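PDB 3F4S: putative uncharacterized protein, which is a DsbA-type thiol oxidoreductase of the thioredoxin fold that probably introduces disulfide bonds into other proteins through its redox-active cysteine pair. Local coordinates for residues Arg80-Asp85 and Leu162-Leu167; Arg87-Ala92 and Lys151-Ile156. The protein carries 1 engineered substitution. All blocks are in the same frame, centred on the assembly; numbering follows the deposited sequence. Where two conformers were deposited one is given.

Interactions 1 and 2 illustrate how one long helix can serve two parts of a fold. Helix 150-167 takes part in both: its first residues meet helix 86-94 in interaction 2, and its last ones meet Phe82, just beyond strand 75-81, in interaction 1. The two contacts lie about 12 Å apart between centres, with interaction 2 nested in the loop that interaction 1 closes. They also touch directly, His81 CG lying 3.5 Å from Ala92 CB. In interaction 1 the Phe82 side chain lies near, without touching, the disulfide-bonded Cys51 and Cys54.

Interaction 1. Residues Arg80-Asp85 and Leu162-Leu167; sequences RHFPLD and LAINKL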
ATOM      1  N   ARG A  80       0.283   0.063  -3.016  1.00 20.23           N
ATOM      2  CA  ARG A  80      -0.459   0.446  -4.215  1.00 19.64           C
ATOM      3  C   ARG A  80      -1.954   0.348  -3.946  1.00 17.72           C
ATOM      4  O   ARG A  80      -2.428  -0.620  -3.339  1.00 20.21           O
ATOM      5  CB  ARG A  80      -0.056  -0.420  -5.413  1.00 19.97           C
ATOM      6  CG  ARG A  80       1.369  -0.145  -5.896  1.00 20.96           C
ATOM      7  CD  ARG A  80       1.798  -1.064  -7.032  1.00 21.97           C
ATOM      8  NE  ARG A  80       3.202  -0.851  -7.373  1.00 23.41           N
ATOM      9  CZ  ARG A  80       3.933  -1.703  -8.082  1.00 24.96           C
ATOM     10  NH1 ARG A  80       3.387  -2.829  -8.531  1.00 26.40           N
ATOM     11  NH2 ARG A  80       5.206  -1.429  -8.349  1.00 26.22           N
ATOM     12  N   HIS A  81      -2.692   1.365  -4.374  1.00 17.50           N
ATOM     13  CA  HIS A  81      -4.124   1.432  -4.104  1.00 16.92           C
ATOM     14  C   HIS A  81      -4.899   0.394  -4.916  1.00 17.05           C
ATOM     15  O   HIS A  81      -4.537   0.064  -6.056  1.00 20.81           O
ATOM     16  CB  HIS A  81      -4.663   2.833  -4.415  1.00 17.67           C
ATOM     17  CG  HIS A  81      -4.221   3.883  -3.439  1.00 18.25           C
ATOM     18  ND1 HIS A  81      -4.570   3.852  -2.107  1.00 20.13           N
ATOM     19  CD2 HIS A  81      -3.468   4.997  -3.606  1.00 18.02           C
ATOM     20  CE1 HIS A  81      -4.050   4.900  -1.491  1.00 18.67           C
ATOM     21  NE2 HIS A  81      -3.377   5.611  -2.379  1.00 19.11           N
ATOM     22  N   PHE A  82      -5.965  -0.125  -4.319  1.00 16.98           N
ATOM     23  CA  PHE A  82      -6.873  -1.025  -5.013  1.00 16.20           C
ATOM     24  C   PHE A  82      -8.277  -0.715  -4.517  1.00 16.79           C
ATOM     25  O   PHE A  82      -8.859  -1.495  -3.759  1.00 16.10           O
ATOM     26  CB  PHE A  82      -6.516  -2.479  -4.701  1.00 17.20           C
ATOM     27  CG  PHE A  82      -7.035  -3.465  -5.712  1.00 17.93           C
ATOM     28  CD1 PHE A  82      -6.246  -3.856  -6.782  1.00 20.45           C
ATOM     29  CD2 PHE A  82      -8.309  -4.000  -5.594  1.00 18.95           C
ATOM     30  CE1 PHE A  82      -6.711  -4.771  -7.719  1.00 22.22           C
ATOM     31  CE2 PHE A  82      -8.786  -4.917  -6.526  1.00 20.66           C
ATOM     32  CZ  PHE A  82      -7.984  -5.302  -7.592  1.00 22.26           C
ATOM     33  N   PRO A  83      -8.832   0.438  -4.926  1.00 16.63           N
ATOM     34  CA  PRO A  83     -10.119   0.810  -4.329  0.50 15.98           C
ATOM     35  C   PRO A  83     -11.278   0.029  -4.923  1.00 18.16           C
ATOM     36  O   PRO A  83     -11.229  -0.386  -6.085  1.00 18.48           O
ATOM     37  CB  PRO A  83     -10.233   2.307  -4.638  0.50 14.44           C
ATOM     38  CG  PRO A  83      -8.815   2.743  -4.908  0.50 14.63           C
ATOM     39  CD  PRO A  83      -8.200   1.576  -5.611  0.50 14.08           C
ATOM     40  N   LEU A  84     -12.297  -0.187  -4.096  1.00 17.03           N
ATOM     41  CA  LEU A  84     -13.427  -1.032  -4.467  1.00 16.76           C
ATOM     42  C   LEU A  84     -14.768  -0.326  -4.331  1.00 18.69           C
ATOM     43  O   LEU A  84     -15.817  -0.909  -4.626  1.00 22.59           O
ATOM     44  CB  LEU A  84     -13.433  -2.306  -3.620  1.00 17.69           C
ATOM     45  CG  LEU A  84     -12.232  -3.220  -3.857  1.00 19.86           C
ATOM     46  CD1 LEU A  84     -12.251  -4.358  -2.867  1.00 23.40           C
ATOM     47  CD2 LEU A  84     -12.226  -3.749  -5.290  1.00 22.69           C
ATOM     48  N   ASP A  85     -14.737   0.922  -3.879  1.00 15.05           N
ATOM     49  CA  ASP A  85     -15.975   1.654  -3.648  1.00 17.11           C
ATOM     50  C   ASP A  85     -15.717   3.155  -3.689  1.00 15.49           C
ATOM     51  O   ASP A  85     -14.571   3.600  -3.867  1.00 15.02           O
ATOM     52  CB  ASP A  85     -16.578   1.243  -2.304  1.00 16.90           C
ATOM     53  CG  ASP A  85     -15.576   1.346  -1.177  1.00 19.97           C
ATOM     54  OD1 ASP A  85     -14.915   2.379  -1.083  1.00 22.56           O
ATOM     55  OD2 ASP A  85     -15.434   0.400  -0.388  1.00 24.48           O
ATOM     56  N   LEU A 162      -4.620  -2.620 -14.347  1.00 21.88           N
ATOM     57  CA  LEU A 162      -3.355  -3.227 -14.757  1.00 27.14           C
ATOM     58  C   LEU A 162      -2.988  -4.399 -13.835  1.00 26.72           C
ATOM     59  O   LEU A 162      -2.563  -5.465 -14.295  1.00 28.09           O
ATOM     60  CB  LEU A 162      -2.254  -2.165 -14.752  1.00 28.13           C
ATOM     61  CG  LEU A 162      -0.858  -2.499 -15.270  1.00 32.27           C
ATOM     62  CD1 LEU A 162      -0.903  -3.015 -16.705  1.00 30.91           C
ATOM     63  CD2 LEU A 162       0.027  -1.269 -15.165  1.00 32.41           C
ATOM     64  N   ALA A 163      -3.164  -4.200 -12.533  1.00 25.04           N
ATOM     65  CA  ALA A 163      -2.901  -5.248 -11.551  1.00 25.06           C
ATOM     66  C   ALA A 163      -3.862  -6.427 -11.722  1.00 26.95           C
ATOM     67  O   ALA A 163      -3.464  -7.587 -11.602  1.00 29.47           O
ATOM     68  CB  ALA A 163      -2.984  -4.683 -10.131  1.00 25.35           C
ATOM     69  N   ILE A 164      -5.125  -6.126 -12.002  1.00 24.83           N
ATOM     70  CA  ILE A 164      -6.125  -7.169 -12.226  1.00 26.65           C
ATOM     71  C   ILE A 164      -5.748  -8.012 -13.436  1.00 29.21           C
ATOM     72  O   ILE A 164      -5.825  -9.244 -13.405  1.00 30.48           O
ATOM     73  CB  ILE A 164      -7.523  -6.568 -12.456  1.00 26.67           C
ATOM     74  CG1 ILE A 164      -8.085  -6.008 -11.144  1.00 25.21           C
ATOM     75  CG2 ILE A 164      -8.468  -7.613 -13.047  1.00 29.13           C
ATOM     76  CD1 ILE A 164      -9.319  -5.128 -11.321  1.00 27.94           C
ATOM     77  N   ASN A 165      -5.349  -7.337 -14.506  0.50 29.63           N
ATOM     78  CA  ASN A 165      -4.987  -8.013 -15.744  0.50 31.03           C
ATOM     79  C   ASN A 165      -3.710  -8.833 -15.586  0.50 32.42           C
ATOM     80  O   ASN A 165      -3.698 -10.042 -15.829  0.50 33.55           O
ATOM     81  CB  ASN A 165      -4.826  -6.987 -16.870  0.50 32.39           C
ATOM     82  CG  ASN A 165      -4.670  -7.633 -18.236  0.50 34.48           C
ATOM     83  OD1 ASN A 165      -4.616  -8.855 -18.357  0.50 36.01           O
ATOM     84  ND2 ASN A 165      -4.598  -6.810 -19.273  0.50 36.65           N
ATOM     85  N   LYS A 166      -2.643  -8.167 -15.154  1.00 32.63           N
ATOM     86  CA  LYS A 166      -1.300  -8.745 -15.163  1.00 33.86           C
ATOM     87  C   LYS A 166      -0.939  -9.587 -13.936  1.00 34.81           C
ATOM     88  O   LYS A 166      -0.074 -10.460 -14.010  1.00 36.63           O
ATOM     89  CB  LYS A 166      -0.259  -7.637 -15.349  1.00 33.87           C
ATOM     90  CG  LYS A 166      -0.439  -6.819 -16.618  1.00 34.90           C
ATOM     91  CD  LYS A 166      -0.350  -7.700 -17.856  0.50 33.87           C
ATOM     92  N   LEU A 167      -1.595  -9.332 -12.809  1.00 34.67           N
ATOM     93  CA  LEU A 167      -1.245 -10.022 -11.576  1.00 35.49           C
ATOM     94  C   LEU A 167      -2.372 -10.907 -11.045  1.00 38.70           C
ATOM     95  O   LEU A 167      -2.195 -11.612 -10.054  1.00 41.48           O
ATOM     96  CB  LEU A 167      -0.790  -9.021 -10.510  1.00 33.86           C
ATOM     97  CG  LEU A 167       0.439  -8.187 -10.870  1.00 33.25           C
ATOM     98  CD1 LEU A 167       0.665  -7.079  -9.847  1.00 32.44           C
ATOM     99  CD2 LEU A 167       1.659  -9.078 -10.988  1.00 33.89           C
TER
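Phe82 carries most of this contact, laying the CZ corner of its ring against Ile164 and a ring edge, more distantly, near Ala163. It is the first residue beyond strand 75-81, and its backbone stays well clear of the helix: even the nearest pair of CA atoms, those of Phe82 and Ala163, is 8.7 Å apart. The ring has to bridge that gap. With CG anti to the backbone N (chi1 -159°) the benzyl group is thrown across toward the helix, and the CZ corner arrives 3.6 Å from Ile164 CG1. The methyl Ile164 CD1 extends this patch, 4.0 Å from Phe82 CZ, and the two side chains cross at about a right angle. Ile164 offers its longer branch because CG1 sits beside its own backbone N (chi1 -72°), which lets the ethyl arm run out from the helix to the ring. Ala163 completes the surface from another direction: its CB points toward the segment 80-85 and approaches the edge of the ring, near the ring plane, with 4.4 Å between Ala163 CB and Phe82 CE1.

No hydrogen bond joins the two segments, so contact between them is wholly apolar and modest, burying 118 Å² in all. Phe82 and Ala163 are buried, whereas Ile164 lies on the exposed flank of the helix. Tyr46 on strand 41-47 touches both Phe82 and Ala163, and Phe82 also packs on Ile169 and on Val172, the engineered residue.

The chain makes a long helical excursion between the segments, 51 of its 76 intervening residues being helix and none strand. Phe82 thus meets Ile164 and Ala163 where the excursion leaves a strand and comes back as helix, the junction expected of a DsbA-type thioredoxin fold with a helical insertion.

Interaction 2. Residues Arg87-Ala92 and Lys151-Ile156; sequences RGLKAA and KIMDKI
Leu89 and Ile156 form the main apolar pair between these two helices, with Leu89 CD1 lying 3.8 Å from Ile156 CG2. The two branches of Leu89 divide the work: CD1 turns to Ile156, while CD2 reaches the shaft of Met153, 4.2 Å from Met153 CG. With CG anti to the backbone N (chi1 178°), the branched end swings toward the other helix, and the second torsion shares its two methyls between the partners. Leu89 and Met153 cross at about a right angle, and it is the CG methylene of Met153, one bond short of the sulfur, that makes the contact.

A second kind of packing sets a methyl against backbone. Ile156 directs CD1 at the small residue Ala92, coming within 3.6 Å of Ala92 C and 3.8 Å of Ala92 CB. Having only a methyl side chain, Ala92 lets the isoleucine tip settle close to the main chain.

Hydrogen bonds do not cross between the segments. Their axes approach to 10.1 Å at an angle of 114°, and the whole contact buries 199 Å².

Met93, the next residue of helix 86-94, touches both Met153 and Ile156 and widens the patch, while Lys90 NZ hydrogen-bonds to Ile147 O at the end of helix 140-147. Helix 86-94, which follows strand 75-81, is thereby packed across the beginning of helix 150-167.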
ATOM      1  N   ARG A  87     -15.977   5.638  -1.321  0.50 15.81           N
ATOM      2  CA  ARG A  87     -15.172   6.136  -0.201  0.50 17.97           C
ATOM      3  C   ARG A  87     -13.702   5.833  -0.411  0.50 16.62           C
ATOM      4  O   ARG A  87     -12.835   6.696  -0.212  0.50 17.31           O
ATOM      5  CB  ARG A  87     -15.597   5.471   1.116  0.50 21.67           C
ATOM      6  CG  ARG A  87     -17.077   5.326   1.306  0.50 24.11           C
ATOM      7  CD  ARG A  87     -17.435   4.714   2.654  0.50 22.30           C
ATOM      8  NE  ARG A  87     -16.895   3.375   2.889  0.50 21.04           N
ATOM      9  CZ  ARG A  87     -17.260   2.280   2.228  0.50 20.68           C
ATOM     10  NH1 ARG A  87     -18.145   2.351   1.242  0.50 18.34           N
ATOM     11  NH2 ARG A  87     -16.720   1.110   2.538  0.50 22.28           N
ATOM     12  N   GLY A  88     -13.429   4.588  -0.791  1.00 17.06           N
ATOM     13  CA  GLY A  88     -12.068   4.109  -0.929  1.00 17.88           C
ATOM     14  C   GLY A  88     -11.343   4.765  -2.080  1.00 15.99           C
ATOM     15  O   GLY A  88     -10.148   5.051  -1.992  1.00 15.90           O
ATOM     16  N   LEU A  89     -12.063   4.993  -3.172  1.00 15.05           N
ATOM     17  CA  LEU A  89     -11.459   5.640  -4.321  1.00 15.74           C
ATOM     18  C   LEU A  89     -11.179   7.110  -4.002  1.00 16.42           C
ATOM     19  O   LEU A  89     -10.109   7.631  -4.322  1.00 18.33           O
ATOM     20  CB  LEU A  89     -12.345   5.489  -5.560  1.00 17.14           C
ATOM     21  CG  LEU A  89     -11.849   6.161  -6.841  1.00 17.56           C
ATOM     22  CD1 LEU A  89     -10.395   5.822  -7.136  1.00 17.87           C
ATOM     23  CD2 LEU A  89     -12.742   5.749  -7.990  1.00 18.46           C
ATOM     24  N   LYS A  90     -12.134   7.775  -3.360  1.00 14.52           N
ATOM     25  CA  LYS A  90     -11.925   9.163  -2.944  1.00 14.58           C
ATOM     26  C   LYS A  90     -10.774   9.266  -1.935  1.00 15.98           C
ATOM     27  O   LYS A  90      -9.973  10.205  -1.988  1.00 16.84           O
ATOM     28  CB  LYS A  90     -13.216   9.764  -2.370  1.00 16.87           C
ATOM     29  CG  LYS A  90     -14.283  10.045  -3.424  1.00 17.20           C
ATOM     30  CD  LYS A  90     -13.942  11.283  -4.231  1.00 18.97           C
ATOM     31  CE  LYS A  90     -14.819  11.394  -5.467  1.00 23.06           C
ATOM     32  NZ  LYS A  90     -14.712  12.728  -6.138  1.00 25.99           N
ATOM     33  N   ALA A  91     -10.690   8.297  -1.023  1.00 15.00           N
ATOM     34  CA  ALA A  91      -9.598   8.276  -0.048  1.00 16.31           C
ATOM     35  C   ALA A  91      -8.258   8.114  -0.778  1.00 15.62           C
ATOM     36  O   ALA A  91      -7.283   8.817  -0.472  1.00 16.37           O
ATOM     37  CB  ALA A  91      -9.798   7.154   0.965  1.00 16.14           C
ATOM     38  N   ALA A  92      -8.214   7.201  -1.747  1.00 15.11           N
ATOM     39  CA  ALA A  92      -6.992   6.988  -2.518  1.00 16.47           C
ATOM     40  C   ALA A  92      -6.585   8.266  -3.256  1.00 18.63           C
ATOM     41  O   ALA A  92      -5.405   8.609  -3.319  1.00 18.49           O
ATOM     42  CB  ALA A  92      -7.172   5.830  -3.502  1.00 15.40           C
ATOM     43  N   LYS A 151      -7.353  13.480 -13.063  1.00 25.86           N
ATOM     44  CA  LYS A 151      -6.099  12.874 -13.510  1.00 26.17           C
ATOM     45  C   LYS A 151      -5.594  11.828 -12.512  1.00 23.81           C
ATOM     46  O   LYS A 151      -5.095  10.772 -12.897  1.00 24.70           O
ATOM     47  CB  LYS A 151      -5.028  13.941 -13.761  1.00 28.90           C
ATOM     48  CG  LYS A 151      -5.288  14.815 -14.979  1.00 33.89           C
ATOM     49  N   ILE A 152      -5.711  12.133 -11.228  1.00 23.91           N
ATOM     50  CA  ILE A 152      -5.322  11.179 -10.197  1.00 22.30           C
ATOM     51  C   ILE A 152      -6.289   9.997 -10.145  1.00 21.14           C
ATOM     52  O   ILE A 152      -5.870   8.844 -10.015  1.00 20.08           O
ATOM     53  CB  ILE A 152      -5.207  11.864  -8.823  1.00 23.54           C
ATOM     54  CG1 ILE A 152      -4.059  12.876  -8.848  1.00 28.05           C
ATOM     55  CG2 ILE A 152      -4.982  10.845  -7.728  1.00 24.13           C
ATOM     56  CD1 ILE A 152      -2.740  12.264  -9.280  1.00 30.91           C
ATOM     57  N   MET A 153      -7.585  10.274 -10.258  1.00 19.44           N
ATOM     58  CA  MET A 153      -8.557   9.192 -10.302  1.00 18.72           C
ATOM     59  C   MET A 153      -8.223   8.205 -11.424  1.00 19.12           C
ATOM     60  O   MET A 153      -8.212   6.986 -11.214  1.00 19.38           O
ATOM     61  CB  MET A 153      -9.983   9.726 -10.476  1.00 20.25           C
ATOM     62  CG  MET A 153     -11.015   8.615 -10.519  1.00 21.67           C
ATOM     63  SD  MET A 153     -12.692   9.169 -10.866  1.00 23.79           S
ATOM     64  CE  MET A 153     -12.493  10.031 -12.419  1.00 27.17           C
ATOM     65  N   ASP A 154      -7.964   8.742 -12.613  1.00 19.16           N
ATOM     66  CA  ASP A 154      -7.631   7.934 -13.783  1.00 20.76           C
ATOM     67  C   ASP A 154      -6.406   7.068 -13.521  1.00 19.89           C
ATOM     68  O   ASP A 154      -6.384   5.888 -13.865  1.00 21.36           O
ATOM     69  CB  ASP A 154      -7.337   8.829 -14.989  1.00 22.09           C
ATOM     70  CG  ASP A 154      -8.584   9.460 -15.578  1.00 24.11           C
ATOM     71  OD1 ASP A 154      -9.709   9.050 -15.215  1.00 24.88           O
ATOM     72  OD2 ASP A 154      -8.429  10.380 -16.408  1.00 27.15           O
ATOM     73  N   LYS A 155      -5.380   7.659 -12.923  1.00 21.21           N
ATOM     74  CA  LYS A 155      -4.157   6.923 -12.641  1.00 21.11           C
ATOM     75  C   LYS A 155      -4.446   5.780 -11.672  1.00 21.54           C
ATOM     76  O   LYS A 155      -3.994   4.654 -11.872  1.00 21.18           O
ATOM     77  CB  LYS A 155      -3.080   7.856 -12.075  1.00 24.77           C
ATOM     78  CG  LYS A 155      -1.830   7.149 -11.588  1.00 29.48           C
ATOM     79  N   ILE A 156      -5.219   6.065 -10.630  1.00 19.98           N
ATOM     80  CA  ILE A 156      -5.546   5.038  -9.646  1.00 18.00           C
ATOM     81  C   ILE A 156      -6.317   3.872 -10.266  1.00 18.05           C
ATOM     82  O   ILE A 156      -5.965   2.706 -10.059  1.00 19.20           O
ATOM     83  CB  ILE A 156      -6.341   5.618  -8.465  1.00 17.66           C
ATOM     84  CG1 ILE A 156      -5.431   6.531  -7.630  1.00 18.58           C
ATOM     85  CG2 ILE A 156      -6.891   4.494  -7.595  1.00 18.53           C
ATOM     86  CD1 ILE A 156      -6.166   7.529  -6.754  1.00 18.72           C
TER